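Local structure of mandelate racemase/muconate lactonizing enzyme (Roseovarius nubinhibens, 2QDD) at residues P106-M109 and A110-I114; A206-V209 and L210-R214; T313-A316 and N317-A320; C245-E248 and F249-L253; T143-P146 and D147-L150. The protein is of unknown function but, as a magnesium-binding member of the mandelate racemase/muconate lactonizing branch of the enolase superfamily, probably catalyses a metal-dependent reaction on a carboxylate substrate. One frame throughout, in Å; residues are numbered along the deposited sequence.

Contact 1 of 5, residues P106-M109 and A110-I114; sequences PIDM and ACWDI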
loop_
_atom_site.group_PDB
_atom_site.type_symbol
_atom_site.label_atom_id
_atom_site.label_comp_id
_atom_site.label_asym_id
_atom_site.label_seq_id
_atom_site.Cartn_x
_atom_site.Cartn_y
_atom_site.Cartn_z
ATOM N N PRO A 106 7.324 18.245 -34.787
ATOM C CA PRO A 106 7.004 19.047 -35.985
ATOM C C PRO A 106 6.191 18.351 -37.085
ATOM O O PRO A 106 5.462 19.031 -37.804
ATOM C CB PRO A 106 8.384 19.445 -36.523
ATOM C CG PRO A 106 9.304 18.413 -36.027
ATOM C CD PRO A 106 8.784 18.030 -34.678
ATOM N N ILE A 107 6.316 17.025 -37.215
ATOM C CA ILE A 107 5.500 16.258 -38.162
ATOM C C ILE A 107 4.015 16.307 -37.808
ATOM O O ILE A 107 3.168 16.539 -38.675
ATOM C CB ILE A 107 5.959 14.787 -38.287
ATOM C CG1 ILE A 107 7.434 14.717 -38.694
ATOM C CG2 ILE A 107 5.087 14.033 -39.304
ATOM C CD1 ILE A 107 8.113 13.404 -38.387
ATOM N N ASP A 108 3.716 16.098 -36.530
ATOM C CA ASP A 108 2.351 16.181 -36.018
ATOM C C ASP A 108 1.753 17.590 -36.142
ATOM O O ASP A 108 0.591 17.743 -36.521
ATOM C CB ASP A 108 2.311 15.705 -34.566
ATOM C CG ASP A 108 0.917 15.703 -34.002
ATOM O OD1 ASP A 108 0.143 14.772 -34.316
ATOM O OD2 ASP A 108 0.592 16.642 -33.252
ATOM N N MET A 109 2.569 18.597 -35.825
ATOM C CA MET A 109 2.204 20.019 -35.871
ATOM C C MET A 109 1.783 20.450 -37.281
ATOM O O MET A 109 0.809 21.189 -37.450
ATOM C CB MET A 109 3.413 20.847 -35.405
ATOM C CG MET A 109 3.177 22.326 -35.170
ATOM S SD MET A 109 4.679 23.100 -34.530
ATOM C CE MET A 109 4.582 24.650 -35.363
ATOM N N ALA A 110 2.521 19.966 -38.279
ATOM C CA ALA A 110 2.261 20.275 -39.680
ATOM C C ALA A 110 1.027 19.569 -40.229
ATOM O O ALA A 110 0.346 20.103 -41.108
ATOM C CB ALA A 110 3.475 19.953 -40.518
ATOM N N CYS A 111 0.738 18.376 -39.713
ATOM C CA CYS A 111 -0.500 17.668 -40.046
ATOM C C CYS A 111 -1.747 18.314 -39.442
ATOM O O CYS A 111 -2.815 18.293 -40.062
ATOM C CB CYS A 111 -0.415 16.209 -39.620
ATOM S SG CYS A 111 0.709 15.195 -40.600
ATOM N N TRP A 112 -1.610 18.865 -38.232
ATOM C CA TRP A 112 -2.671 19.653 -37.592
ATOM C C TRP A 112 -2.988 20.914 -38.403
ATOM O O TRP A 112 -4.160 21.236 -38.615
ATOM C CB TRP A 112 -2.293 20.033 -36.147
ATOM C CG TRP A 112 -2.711 19.011 -35.109
ATOM C CD1 TRP A 112 -1.945 18.005 -34.603
ATOM C CD2 TRP A 112 -3.987 18.905 -34.458
ATOM N NE1 TRP A 112 -2.658 17.272 -33.689
ATOM C CE2 TRP A 112 -3.914 17.804 -33.572
ATOM C CE3 TRP A 112 -5.187 19.629 -34.539
ATOM C CZ2 TRP A 112 -4.995 17.401 -32.775
ATOM C CZ3 TRP A 112 -6.266 19.232 -33.741
ATOM C CH2 TRP A 112 -6.160 18.127 -32.872
ATOM N N ASP A 113 -1.935 21.609 -38.839
ATOM C CA ASP A 113 -2.011 22.741 -39.772
ATOM C C ASP A 113 -2.815 22.437 -41.041
ATOM O O ASP A 113 -3.695 23.214 -41.408
ATOM C CB ASP A 113 -0.595 23.200 -40.141
ATOM C CG ASP A 113 -0.549 24.616 -40.717
ATOM O OD1 ASP A 113 -1.576 25.336 -40.716
ATOM O OD2 ASP A 113 0.544 25.015 -41.169
ATOM N N ILE A 114 -2.522 21.301 -41.679
ATOM C CA ILE A 114 -3.252 20.827 -42.864
ATOM C C ILE A 114 -4.729 20.559 -42.553
ATOM O O ILE A 114 -5.615 21.030 -43.280
ATOM C CB ILE A 114 -2.579 19.571 -43.494
ATOM C CG1 ILE A 114 -1.237 19.943 -44.135
ATOM C CG2 ILE A 114 -3.485 18.903 -44.539
ATOM C CD1 ILE A 114 -0.286 18.766 -44.307
#
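A chi1 of -177° puts CG of D108 anti to the backbone N, beside its carbonyl carbon, and a chi1 of -89° on W112 sets the indole on the same flank of the helix one turn later. The two side chains therefore run side by side and point the same way. The carboxyl carbon of D108 lies in the plane of the indole at the pyrrole edge, and D108 OD2 comes within 3.2 Å of W112 CD1. The acid approaches the edge of the ring, its own plane turned 69° from it, where the C-H and N-H rim would tend to suit a negative group. Beneath them run ordinary i to i+4 bonds, such as W112 N to D108 O at 3.0 Å and D113 N to M109 O at 3.1 Å. This helix, 101-119, belongs to the alpha+beta capping domain of the enolase superfamily and is kinked at P106. D108 OD2 accepts from L274 N and OD1 pairs with T275 OG1 in the barrel domain, while OD1 also takes N90 ND2 from helix 86-96 of its own domain; W112 NE1 bonds T275 OG1 as well. An alanine at D108 would remove this buried acid and would probably leave L274 N and N90 ND2 without their acceptor and the indole edge without its polar neighbour. D113 points its carboxylate elsewhere, to L353 N and W49 N.

Contact 2 of 5, residues A206-V209 and L210-R214; sequences AVEV and LNSVR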
loop_
_atom_site.group_PDB
_atom_site.type_symbol
_atom_site.label_atom_id
_atom_site.label_comp_id
_atom_site.label_asym_id
_atom_site.label_seq_id
_atom_site.Cartn_x
_atom_site.Cartn_y
_atom_site.Cartn_z
ATOM N N ALA A 206 16.411 20.018 -1.326
ATOM C CA ALA A 206 14.999 20.409 -1.461
ATOM C C ALA A 206 14.237 20.410 -0.135
ATOM O O ALA A 206 13.582 21.396 0.204
ATOM C CB ALA A 206 14.297 19.526 -2.469
ATOM N N VAL A 207 14.346 19.313 0.613
ATOM C CA VAL A 207 13.709 19.192 1.929
ATOM C C VAL A 207 14.213 20.275 2.892
ATOM O O VAL A 207 13.416 20.911 3.578
ATOM C CB VAL A 207 13.875 17.757 2.507
ATOM C CG1 VAL A 207 13.476 17.686 3.975
ATOM C CG2 VAL A 207 13.045 16.767 1.697
ATOM N N GLU A 208 15.523 20.515 2.893
ATOM C CA GLU A 208 16.137 21.520 3.763
ATOM C C GLU A 208 15.730 22.962 3.457
ATOM O O GLU A 208 15.342 23.684 4.372
ATOM C CB GLU A 208 17.665 21.386 3.795
ATOM C CG GLU A 208 18.363 22.425 4.675
ATOM C CD GLU A 208 19.864 22.509 4.443
ATOM O OE1 GLU A 208 20.359 21.923 3.452
ATOM O OE2 GLU A 208 20.553 23.172 5.254
ATOM N N VAL A 209 15.811 23.389 2.195
ATOM C CA VAL A 209 15.350 24.741 1.863
ATOM C C VAL A 209 13.841 24.977 1.977
ATOM O O VAL A 209 13.424 25.993 2.526
ATOM C CB VAL A 209 16.046 25.440 0.625
ATOM C CG1 VAL A 209 17.200 24.637 0.042
ATOM C CG2 VAL A 209 15.055 25.879 -0.439
ATOM N N LEU A 210 13.032 24.028 1.505
ATOM C CA LEU A 210 11.575 24.205 1.493
ATOM C C LEU A 210 10.940 24.101 2.871
ATOM O O LEU A 210 9.897 24.692 3.108
ATOM C CB LEU A 210 10.889 23.262 0.501
ATOM C CG LEU A 210 11.204 23.473 -0.982
ATOM C CD1 LEU A 210 10.476 22.458 -1.849
ATOM C CD2 LEU A 210 10.853 24.885 -1.409
ATOM N N ASN A 211 11.583 23.380 3.785
ATOM C CA ASN A 211 11.153 23.376 5.181
ATOM C C ASN A 211 11.794 24.460 6.050
ATOM O O ASN A 211 11.552 24.513 7.253
ATOM C CB ASN A 211 11.316 21.982 5.807
ATOM C CG ASN A 211 10.369 20.953 5.197
ATOM O OD1 ASN A 211 9.319 21.301 4.666
ATOM N ND2 ASN A 211 10.736 19.681 5.282
ATOM N N SER A 212 12.599 25.326 5.434
ATOM C CA SER A 212 13.182 26.484 6.123
ATOM C C SER A 212 12.451 27.788 5.811
ATOM O O SER A 212 12.772 28.844 6.363
ATOM C CB SER A 212 14.655 26.627 5.756
ATOM O OG SER A 212 15.367 25.448 6.075
ATOM N N VAL A 213 11.458 27.694 4.936
ATOM C CA VAL A 213 10.951 28.828 4.171
ATOM C C VAL A 213 9.446 28.988 4.450
ATOM O O VAL A 213 8.725 27.994 4.564
ATOM C CB VAL A 213 11.306 28.632 2.657
ATOM C CG1 VAL A 213 10.113 28.689 1.738
ATOM C CG2 VAL A 213 12.406 29.569 2.228
ATOM N N ARG A 214 8.990 30.234 4.604
ATOM C CA ARG A 214 7.574 30.509 4.867
ATOM C C ARG A 214 6.739 30.554 3.588
ATOM O O ARG A 214 5.515 30.392 3.628
ATOM C CB ARG A 214 7.411 31.819 5.635
ATOM C CG ARG A 214 7.545 31.690 7.143
ATOM C CD ARG A 214 7.408 33.058 7.817
ATOM N NE ARG A 214 8.680 33.787 7.848
ATOM C CZ ARG A 214 9.022 34.767 7.010
ATOM N NH1 ARG A 214 8.191 35.162 6.051
ATOM N NH2 ARG A 214 10.204 35.356 7.131
#
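V207 and N211 lie side by side where helix 203-210 runs out, with V207 CG1 3.6 Å from N211 ND2. The close-packed flank is apolar: V209 rests on I177 of helix 173-185 and on W201, and L210 leans on V236. L210 also fits closely to the backbone, its CB 3.3 Å from A206 O, the carbonyl that takes the regular bond from L210 N at 3.0 Å. A second regular bond, N211 N to V207 O, closes the last full turn. Beyond it the winding tightens, S212 N reaching V209 O at 3.1 Å with the donor 68° above the carbonyl plane. The loose side is R214, exposed and poorly ordered. S212 is partly exposed and touches R216 of the second subunit; its OG, held beside the backbone N (chi1 -57°), turns back toward E208 O, although the modelled length of 2.5 Å is doubtful. The E208 carboxylate makes a salt bridge to R192 of the second subunit, and N211 ND2 bonds R235 O of its own chain and A237 O of the second subunit. The chemistry implies a helix end that meets V209 O locally with a backbone N-H, and E208 O probably with the serine hydroxyl, while N211 O is bonded by R216 of the second subunit and the acid, and in part the amide, reach that neighbour.

Contact 3 of 5, residues T313-A316 and N317-A320; sequences TPEA and NRLA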
loop_
_atom_site.group_PDB
_atom_site.type_symbol
_atom_site.label_atom_id
_atom_site.label_comp_id
_atom_site.label_asym_id
_atom_site.label_seq_id
_atom_site.Cartn_x
_atom_site.Cartn_y
_atom_site.Cartn_z
ATOM N N THR A 313 -7.611 25.565 -23.335
ATOM C CA THR A 313 -7.609 24.954 -22.004
ATOM C C THR A 313 -8.466 25.809 -21.068
ATOM O O THR A 313 -8.288 27.027 -21.029
ATOM C CB THR A 313 -6.154 24.866 -21.477
ATOM O OG1 THR A 313 -5.398 23.996 -22.328
ATOM C CG2 THR A 313 -6.076 24.381 -20.033
ATOM N N PRO A 314 -9.405 25.175 -20.324
ATOM C CA PRO A 314 -10.260 25.856 -19.330
ATOM C C PRO A 314 -9.495 26.785 -18.385
ATOM O O PRO A 314 -8.384 26.457 -17.956
ATOM C CB PRO A 314 -10.871 24.698 -18.537
ATOM C CG PRO A 314 -10.873 23.549 -19.482
ATOM C CD PRO A 314 -9.719 23.734 -20.423
ATOM N N GLU A 315 -10.096 27.933 -18.080
ATOM C CA GLU A 315 -9.450 29.006 -17.311
ATOM C C GLU A 315 -8.889 28.547 -15.952
ATOM O O GLU A 315 -7.797 28.960 -15.555
ATOM C CB GLU A 315 -10.412 30.205 -17.166
ATOM C CG GLU A 315 -10.128 31.191 -16.015
ATOM C CD GLU A 315 -9.083 32.246 -16.361
ATOM O OE1 GLU A 315 -9.450 33.441 -16.438
ATOM O OE2 GLU A 315 -7.896 31.889 -16.545
ATOM N N ALA A 316 -9.623 27.669 -15.269
ATOM C CA ALA A 316 -9.229 27.176 -13.943
ATOM C C ALA A 316 -7.988 26.283 -13.965
ATOM O O ALA A 316 -7.293 26.153 -12.960
ATOM C CB ALA A 316 -10.386 26.455 -13.276
ATOM N N ASN A 317 -7.711 25.681 -15.116
ATOM C CA ASN A 317 -6.582 24.767 -15.262
ATOM C C ASN A 317 -5.396 25.389 -15.987
ATOM O O ASN A 317 -4.302 24.836 -15.978
ATOM C CB ASN A 317 -7.023 23.492 -15.970
ATOM C CG ASN A 317 -8.205 22.838 -15.294
ATOM O OD1 ASN A 317 -9.356 23.097 -15.648
ATOM N ND2 ASN A 317 -7.931 21.994 -14.303
ATOM N N ARG A 318 -5.613 26.542 -16.614
ATOM C CA ARG A 318 -4.581 27.166 -17.425
ATOM C C ARG A 318 -3.801 28.172 -16.593
ATOM O O ARG A 318 -4.386 29.021 -15.922
ATOM C CB ARG A 318 -5.199 27.828 -18.656
ATOM C CG ARG A 318 -4.196 28.416 -19.649
ATOM C CD ARG A 318 -4.743 29.697 -20.261
ATOM N NE ARG A 318 -6.030 29.458 -20.911
ATOM C CZ ARG A 318 -7.133 30.171 -20.705
ATOM N NH1 ARG A 318 -8.248 29.852 -21.349
ATOM N NH2 ARG A 318 -7.127 31.203 -19.868
ATOM N N LEU A 319 -2.478 28.060 -16.626
ATOM C CA LEU A 319 -1.606 29.091 -16.070
ATOM C C LEU A 319 -0.876 29.827 -17.198
ATOM O O LEU A 319 -1.203 29.631 -18.368
ATOM C CB LEU A 319 -0.625 28.475 -15.064
ATOM C CG LEU A 319 -1.229 27.823 -13.814
ATOM C CD1 LEU A 319 -0.247 26.838 -13.207
ATOM C CD2 LEU A 319 -1.642 28.861 -12.790
ATOM N N ALA A 320 0.098 30.665 -16.844
ATOM C CA ALA A 320 0.857 31.456 -17.816
ATOM C C ALA A 320 1.644 30.610 -18.824
ATOM O O ALA A 320 2.097 29.513 -18.509
ATOM C CB ALA A 320 1.779 32.427 -17.102
#
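T313 and R318 meet across a type I turn, P314 to N317, in the loop that follows helix 300-311 of the barrel domain. The turn is closed by N317 N to P314 O at 3.0 Å, the donor lying 49° above the carbonyl plane. Round this turn three side chains are set at marked angles to one another. R318 starts with CG anti to the backbone N (chi1 -175°) and then bends at chi2 and chi3, which folds the guanidinium back over the turn so that E315 CA sits over one of its faces. The aliphatic root of the arginine slants past the threonine methyl, T313 CG2 lying 3.8 Å from R318 CB. E315, itself bent at chi2, crosses the arginine at about a right angle, and its carboxylate plane is turned 53° from the guanidinium. The salt bridge between E315 OE2 and R318 NH2 is long, at 3.5 Å, and is no flat, two-pronged pairing. The other nitrogens face main-chain oxygens: R318 NH1 makes a weak bond to T313 O, while R318 NE bonds A310 O near the end of helix 300-311, whose dipole would tend to welcome a positive charge there. A leucine in place of R318 would probably strand A310 O without its donor and leave the E315 carboxylate without its opposite charge. N317 and L319 pair through their backbones with M291, and R318 touches V135, which sets the chain between strands 290-293 and 135-141, where the barrel closes. N317 ND2 bonds W289 O while N317 OD1 rests 3.6 Å from P314 CB.

Contact 4 of 5, residues C245-E248 and F249-L253; sequences CLHE and FSDHL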
loop_
_atom_site.group_PDB
_atom_site.type_symbol
_atom_site.label_atom_id
_atom_site.label_comp_id
_atom_site.label_asym_id
_atom_site.label_seq_id
_atom_site.Cartn_x
_atom_site.Cartn_y
_atom_site.Cartn_z
ATOM N N CYS A 245 10.699 15.544 -16.357
ATOM C CA CYS A 245 10.673 14.095 -16.137
ATOM C C CYS A 245 9.520 13.388 -16.850
ATOM O O CYS A 245 9.439 12.160 -16.834
ATOM C CB CYS A 245 10.688 13.747 -14.640
ATOM S SG CYS A 245 9.311 14.415 -13.659
ATOM N N LEU A 246 8.638 14.162 -17.477
ATOM C CA LEU A 246 7.406 13.630 -18.047
ATOM C C LEU A 246 7.497 13.475 -19.566
ATOM O O LEU A 246 7.180 14.393 -20.317
ATOM C CB LEU A 246 6.227 14.533 -17.683
ATOM C CG LEU A 246 5.934 14.824 -16.214
ATOM C CD1 LEU A 246 5.138 16.105 -16.142
ATOM C CD2 LEU A 246 5.180 13.675 -15.561
ATOM N N HIS A 247 7.927 12.307 -20.014
ATOM C CA HIS A 247 8.266 12.115 -21.420
ATOM C C HIS A 247 7.095 11.572 -22.234
ATOM O O HIS A 247 7.010 11.811 -23.440
ATOM C CB HIS A 247 9.498 11.214 -21.559
ATOM C CG HIS A 247 10.725 11.773 -20.905
ATOM N ND1 HIS A 247 11.427 12.838 -21.429
ATOM C CD2 HIS A 247 11.364 11.423 -19.765
ATOM C CE1 HIS A 247 12.449 13.117 -20.640
ATOM N NE2 HIS A 247 12.435 12.273 -19.623
ATOM N N GLU A 248 6.204 10.840 -21.569
ATOM C CA GLU A 248 5.044 10.228 -22.219
ATOM C C GLU A 248 3.846 10.124 -21.269
ATOM O O GLU A 248 3.963 10.441 -20.083
ATOM C CB GLU A 248 5.400 8.857 -22.805
ATOM C CG GLU A 248 6.174 7.930 -21.872
ATOM C CD GLU A 248 6.744 6.706 -22.588
ATOM O OE1 GLU A 248 6.267 6.376 -23.698
ATOM O OE2 GLU A 248 7.672 6.071 -22.036
ATOM N N PHE A 249 2.700 9.687 -21.797
ATOM C CA PHE A 249 1.447 9.676 -21.041
ATOM C C PHE A 249 1.523 8.848 -19.756
ATOM O O PHE A 249 0.983 9.249 -18.720
ATOM C CB PHE A 249 0.282 9.202 -21.917
ATOM C CG PHE A 249 -1.048 9.189 -21.205
ATOM C CD1 PHE A 249 -1.682 10.380 -20.859
ATOM C CD2 PHE A 249 -1.664 7.983 -20.874
ATOM C CE1 PHE A 249 -2.909 10.368 -20.200
ATOM C CE2 PHE A 249 -2.891 7.961 -20.219
ATOM C CZ PHE A 249 -3.514 9.155 -19.881
ATOM N N SER A 250 2.215 7.713 -19.829
ATOM C CA SER A 250 2.360 6.799 -18.696
ATOM C C SER A 250 3.134 7.396 -17.523
ATOM O O SER A 250 2.907 7.007 -16.375
ATOM C CB SER A 250 3.011 5.489 -19.142
ATOM O OG SER A 250 4.349 5.714 -19.549
ATOM N N ASP A 251 4.040 8.334 -17.817
ATOM C CA ASP A 251 4.719 9.128 -16.786
ATOM C C ASP A 251 3.785 10.082 -16.051
ATOM O O ASP A 251 4.007 10.384 -14.878
ATOM C CB ASP A 251 5.896 9.914 -17.378
ATOM C CG ASP A 251 6.956 9.013 -18.006
ATOM O OD1 ASP A 251 7.607 9.455 -18.978
ATOM O OD2 ASP A 251 7.139 7.868 -17.531
ATOM N N HIS A 252 2.751 10.561 -16.746
ATOM C CA HIS A 252 1.754 11.453 -16.154
ATOM C C HIS A 252 0.794 10.671 -15.265
ATOM O O HIS A 252 0.452 11.107 -14.158
ATOM C CB HIS A 252 0.987 12.206 -17.244
ATOM C CG HIS A 252 1.842 13.131 -18.047
ATOM N ND1 HIS A 252 2.653 12.692 -19.072
ATOM C CD2 HIS A 252 2.038 14.468 -17.957
ATOM C CE1 HIS A 252 3.299 13.722 -19.591
ATOM N NE2 HIS A 252 2.946 14.811 -18.930
ATOM N N LEU A 253 0.373 9.515 -15.777
ATOM C CA LEU A 253 -0.340 8.482 -15.028
ATOM C C LEU A 253 0.370 8.052 -13.747
ATOM O O LEU A 253 -0.266 7.890 -12.710
ATOM C CB LEU A 253 -0.530 7.261 -15.930
ATOM C CG LEU A 253 -1.930 6.693 -16.140
ATOM C CD1 LEU A 253 -2.951 7.781 -16.431
ATOM C CD2 LEU A 253 -1.902 5.661 -17.261
HETATM O O HOH W 1 9.456 7.658 -20.573
#
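The loop from strand 240-242 of the barrel into helix 249-258 opens with the magnesium ligands D243 and E244, the metal being absent from this chain, and in it H247 and E248 turn their backbone N-H groups onto D251. D251 OD1 takes both of these, and a water besides. H247 N reaches it at 3.1 Å along the anti lone pair, and E248 N at 3.3 Å from above the carboxylate plane. The main chain answers with a weak bond from D251 N to E248 O. That same carbonyl takes a second, shorter bond from H252 ND1 at 2.8 Å, lying nearly in the imidazole plane, which fixes the rotation of the ring. One face of the ring is covered by L246, whose CD2 stands 4.1 Å from the ring centroid, only 12° off the normal, in a CH-pi contact; I280 and W289 also touch H252. E248, extended beyond CG, passes slantwise across D251, and the water donates to both E248 OE2 and D251 OD1. These two oxygens are 4.6 Å apart, so the water and the two N-H groups probably ease the repulsion of like charges. L246 O is in turn bonded by R270. The result is a loop pinned by the first turn of the helix it introduces, within the beta-alpha unit of an enolase-superfamily barrel, where metal ligands stand at the strand ends and the chain then turns back outward.

Contact 5 of 5, residues T143-P146 and D147-L150; sequences TGTP and DQML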
loop_
_atom_site.group_PDB
_atom_site.type_symbol
_atom_site.label_atom_id
_atom_site.label_comp_id
_atom_site.label_asym_id
_atom_site.label_seq_id
_atom_site.Cartn_x
_atom_site.Cartn_y
_atom_site.Cartn_z
ATOM N N THR A 143 19.054 34.252 -12.176
ATOM C CA THR A 143 19.631 34.080 -10.840
ATOM C C THR A 143 20.564 35.239 -10.469
ATOM O O THR A 143 21.282 35.769 -11.322
ATOM C CB THR A 143 20.404 32.737 -10.727
ATOM O OG1 THR A 143 19.808 31.755 -11.585
ATOM C CG2 THR A 143 20.382 32.219 -9.300
ATOM N N GLY A 144 20.526 35.637 -9.201
ATOM C CA GLY A 144 21.433 36.648 -8.668
ATOM C C GLY A 144 21.251 36.824 -7.176
ATOM O O GLY A 144 20.924 35.870 -6.466
ATOM N N THR A 145 21.465 38.049 -6.698
ATOM C CA THR A 145 21.101 38.417 -5.329
ATOM C C THR A 145 19.581 38.585 -5.212
ATOM O O THR A 145 18.912 38.846 -6.218
ATOM C CB THR A 145 21.842 39.702 -4.835
ATOM O OG1 THR A 145 21.454 40.834 -5.623
ATOM C CG2 THR A 145 23.359 39.522 -4.892
ATOM N N PRO A 146 19.028 38.398 -3.991
ATOM C CA PRO A 146 17.760 38.972 -3.539
ATOM C C PRO A 146 17.374 40.322 -4.160
ATOM O O PRO A 146 16.257 40.461 -4.655
ATOM C CB PRO A 146 17.966 39.114 -2.027
ATOM C CG PRO A 146 19.031 38.096 -1.674
ATOM C CD PRO A 146 19.603 37.529 -2.948
ATOM N N ASP A 147 18.290 41.291 -4.144
ATOM C CA ASP A 147 18.007 42.647 -4.624
ATOM C C ASP A 147 18.066 42.782 -6.148
ATOM O O ASP A 147 17.365 43.618 -6.721
ATOM C CB ASP A 147 18.943 43.664 -3.966
ATOM C CG ASP A 147 18.963 43.547 -2.453
ATOM O OD1 ASP A 147 18.015 44.038 -1.800
ATOM O OD2 ASP A 147 19.927 42.961 -1.919
ATOM N N GLN A 148 18.906 41.970 -6.792
ATOM C CA GLN A 148 18.996 41.924 -8.254
ATOM C C GLN A 148 17.743 41.331 -8.893
ATOM O O GLN A 148 17.216 41.882 -9.860
ATOM C CB GLN A 148 20.216 41.117 -8.698
ATOM C CG GLN A 148 21.491 41.929 -8.854
ATOM C CD GLN A 148 22.728 41.050 -8.909
ATOM O OE1 GLN A 148 22.883 40.224 -9.810
ATOM N NE2 GLN A 148 23.616 41.222 -7.938
ATOM N N MET A 149 17.282 40.204 -8.349
ATOM C CA MET A 149 16.112 39.496 -8.870
ATOM C C MET A 149 14.831 40.307 -8.646
ATOM O O MET A 149 13.953 40.341 -9.508
ATOM C CB MET A 149 15.995 38.100 -8.239
ATOM C CG MET A 149 17.145 37.151 -8.581
ATOM S SD MET A 149 17.071 35.537 -7.752
ATOM C CE MET A 149 16.248 34.567 -9.006
ATOM N N LEU A 150 14.753 40.972 -7.495
ATOM C CA LEU A 150 13.624 41.838 -7.155
ATOM C C LEU A 150 13.617 43.148 -7.952
ATOM O O LEU A 150 12.558 43.734 -8.182
ATOM C CB LEU A 150 13.612 42.122 -5.648
ATOM C CG LEU A 150 12.284 42.220 -4.886
ATOM C CD1 LEU A 150 11.409 40.984 -5.073
ATOM C CD2 LEU A 150 12.538 42.474 -3.402
#
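The carboxamide of Q148 folds back over the loop before its helix, with T145 N above one face, 3.9 Å from Q148 CD. On that side too lie T145 OG1 and G144 CA, the latter 4.0 Å from Q148 OE1, while the amide nitrogen NE2 comes within 3.5 Å of the methyl T145 CG2. Beneath the amide the turn is fastened by an N-cap: T145 OG1 accepts from Q148 N at 3.0 Å. A chi1 of 64° puts that hydroxyl between the backbone N and the carbonyl carbon of T145, where it overhangs the first turn. The carbonyl of T145 then takes M149 N at 3.0 Å, nearly along the C=O axis, and L150 N bonds P146 O at 3.3 Å. M149, by contrast, is buried. Its chain bends at chi3, laying SD 3.7 Å from G144 N and CE 3.9 Å from T143 CA. The whole is the entry from strand 135-141 into helix 146-159. T143 OG1 ties it to K167 O at the end of the adjacent strand 163-167, and helix 173-185 lies alongside, with R179 and I183 against M149 and A182 against P146.

In the fold
All five contacts are local, yet each bears the mark of its place. Contact 1, wholly buried, is mid-helix in the capping domain, where acids link the helix both to its own domain and to the barrel; the other four belong to the barrel side. There contact 2 is also largely buried, contacts 3 and 4 partly, and contact 5 lies at the surface. Contacts 4 and 5 both start a helix, one by a carboxylate collecting N-H groups, the other by a threonine N-cap. Contact 2 instead closes a helix, at a subunit boundary, and shares helix 173-185 with contact 5. Contact 3 is ruled by an arginine. Contacts 1 and 2 lie about 43 Å apart between centres, on opposite sides of the chain's centre.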